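Local coordinates for protein HI_1472 (Haemophilus influenzae, PDB 3PSH), which binds molybdate and tungstate, but not sulfate or phosphate, in the periplasm and serves the MolBC ABC transporter in low-affinity molybdate import, at residues K169-R174 against G289-A294. Sequence-based numbering, arbitrary orientation.
Sequences KLLADR and GEVWLA
Leu171 meets Glu290, Val291 and Ala294 with the two branches of one side chain, a compact example of a single leucine joining two helices that run roughly parallel. Its CD1 lies 3.5 Å from Glu290 CB, while CD2 reaches Ala294 CB at 3.7 Å; Val291 CG2 is a looser neighbour, 4.3 Å from Leu171 CD2. With CG anti to the carbonyl carbon (chi1 -59°) and CD1 continuing the extended chain, the leucine reaches across to the backbone around Glu290 and Val291. The segment axes come no closer than 10.7 Å, at 28° to each other, and the leucine spans this separation. This is helix packing within the C-terminal lobe of a class III periplasmic binding protein, the lobe built around the parallel sheet of strands 211-213, 184-188, 237-240 and 268-270; the bound molybdate is about 13 Å from the Glu290 side chain. Beyond CB the Glu290 chain runs extended past Leu171, OE1 still 4.0 Å from Leu171 CD1, to a carboxylate in which OE2 is hydrogen-bonded to Tyr201 OH and OE1 forms a salt bridge with Arg168 NE. The carboxylate thus links helix 283-297 to helices 168-175 and 201-208, and Met205 and His208 also touch this side chain.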
# COMPACT_ATOMS: atom_id res chain seq x y z
N LYS A 169 -17.30 -8.66 2.31
CA LYS A 169 -18.67 -9.02 2.80
C LYS A 169 -18.65 -9.79 4.13
O LYS A 169 -19.39 -9.38 5.06
CB LYS A 169 -19.55 -9.66 1.73
CG LYS A 169 -20.92 -10.07 2.27
CD LYS A 169 -21.62 -11.12 1.33
CE LYS A 169 -22.76 -11.97 2.02
NZ LYS A 169 -23.54 -11.11 2.97
N LEU A 170 -17.77 -10.78 4.23
CA LEU A 170 -17.55 -11.51 5.46
C LEU A 170 -17.31 -10.54 6.62
O LEU A 170 -17.95 -10.60 7.70
CB LEU A 170 -16.36 -12.48 5.27
CG LEU A 170 -15.87 -13.14 6.57
CD1 LEU A 170 -16.91 -14.25 7.00
CD2 LEU A 170 -14.53 -13.80 6.32
N LEU A 171 -16.35 -9.61 6.45
CA LEU A 171 -16.06 -8.70 7.58
C LEU A 171 -17.23 -7.75 7.85
O LEU A 171 -17.44 -7.47 9.01
CB LEU A 171 -14.81 -7.85 7.28
CG LEU A 171 -13.54 -8.73 7.01
CD1 LEU A 171 -12.37 -7.81 6.81
CD2 LEU A 171 -13.23 -9.80 8.10
N ALA A 172 -17.92 -7.24 6.81
CA ALA A 172 -19.05 -6.34 7.06
C ALA A 172 -20.13 -7.07 7.91
O ALA A 172 -20.71 -6.49 8.85
CB ALA A 172 -19.62 -5.84 5.70
N ASP A 173 -20.31 -8.33 7.59
CA ASP A 173 -21.38 -9.18 8.21
C ASP A 173 -20.97 -9.53 9.65
O ASP A 173 -21.77 -9.37 10.59
CB ASP A 173 -21.56 -10.48 7.41
CG ASP A 173 -22.37 -10.28 6.12
OD1 ASP A 173 -23.00 -9.22 5.94
OD2 ASP A 173 -22.39 -11.21 5.34
N ARG A 174 -19.72 -9.95 9.83
CA ARG A 174 -19.29 -10.47 11.19
C ARG A 174 -19.02 -9.38 12.17
O ARG A 174 -18.98 -9.62 13.37
CB ARG A 174 -18.05 -11.38 11.08
CG ARG A 174 -18.21 -12.56 10.03
CD ARG A 174 -18.76 -13.80 10.82
NE ARG A 174 -18.93 -14.94 9.95
CZ ARG A 174 -18.14 -16.03 9.90
NH1 ARG A 174 -17.05 -16.12 10.66
NH2 ARG A 174 -18.42 -17.00 9.08
N GLY A 289 -5.02 -8.98 4.64
CA GLY A 289 -4.64 -8.18 5.75
C GLY A 289 -5.84 -7.87 6.66
O GLY A 289 -5.67 -7.92 7.88
N GLU A 290 -6.95 -7.39 6.11
CA GLU A 290 -8.09 -7.02 6.95
C GLU A 290 -8.65 -8.25 7.68
O GLU A 290 -9.04 -8.17 8.84
CB GLU A 290 -9.20 -6.41 6.11
CG GLU A 290 -8.73 -5.05 5.58
CD GLU A 290 -9.80 -4.34 4.70
OE1 GLU A 290 -10.91 -4.88 4.46
OE2 GLU A 290 -9.43 -3.22 4.14
N VAL A 291 -8.55 -9.41 7.04
CA VAL A 291 -9.04 -10.68 7.68
C VAL A 291 -8.03 -11.01 8.84
O VAL A 291 -8.47 -11.31 9.98
CB VAL A 291 -9.18 -11.86 6.69
CG1 VAL A 291 -9.63 -13.14 7.43
CG2 VAL A 291 -10.19 -11.49 5.54
N TRP A 292 -6.70 -10.93 8.59
CA TRP A 292 -5.77 -11.08 9.74
C TRP A 292 -6.07 -10.18 10.92
O TRP A 292 -6.11 -10.68 12.11
CB TRP A 292 -4.33 -10.87 9.27
CG TRP A 292 -3.34 -11.07 10.43
CD1 TRP A 292 -2.72 -12.22 10.76
CD2 TRP A 292 -2.79 -10.05 11.27
NE1 TRP A 292 -1.87 -12.04 11.82
CE2 TRP A 292 -1.89 -10.70 12.17
CE3 TRP A 292 -3.03 -8.64 11.41
CZ2 TRP A 292 -1.21 -9.97 13.19
CZ3 TRP A 292 -2.36 -7.91 12.47
CH2 TRP A 292 -1.45 -8.60 13.32
N LEU A 293 -6.30 -8.87 10.66
CA LEU A 293 -6.46 -7.97 11.78
C LEU A 293 -7.83 -8.30 12.47
O LEU A 293 -7.94 -8.24 13.72
CB LEU A 293 -6.42 -6.49 11.30
CG LEU A 293 -6.57 -5.43 12.38
CD1 LEU A 293 -5.45 -5.55 13.44
CD2 LEU A 293 -6.50 -4.06 11.66
N ALA A 294 -8.85 -8.63 11.66
CA ALA A 294 -10.20 -8.93 12.23
C ALA A 294 -10.02 -10.15 13.14
O ALA A 294 -10.55 -10.15 14.25
CB ALA A 294 -11.19 -9.22 11.16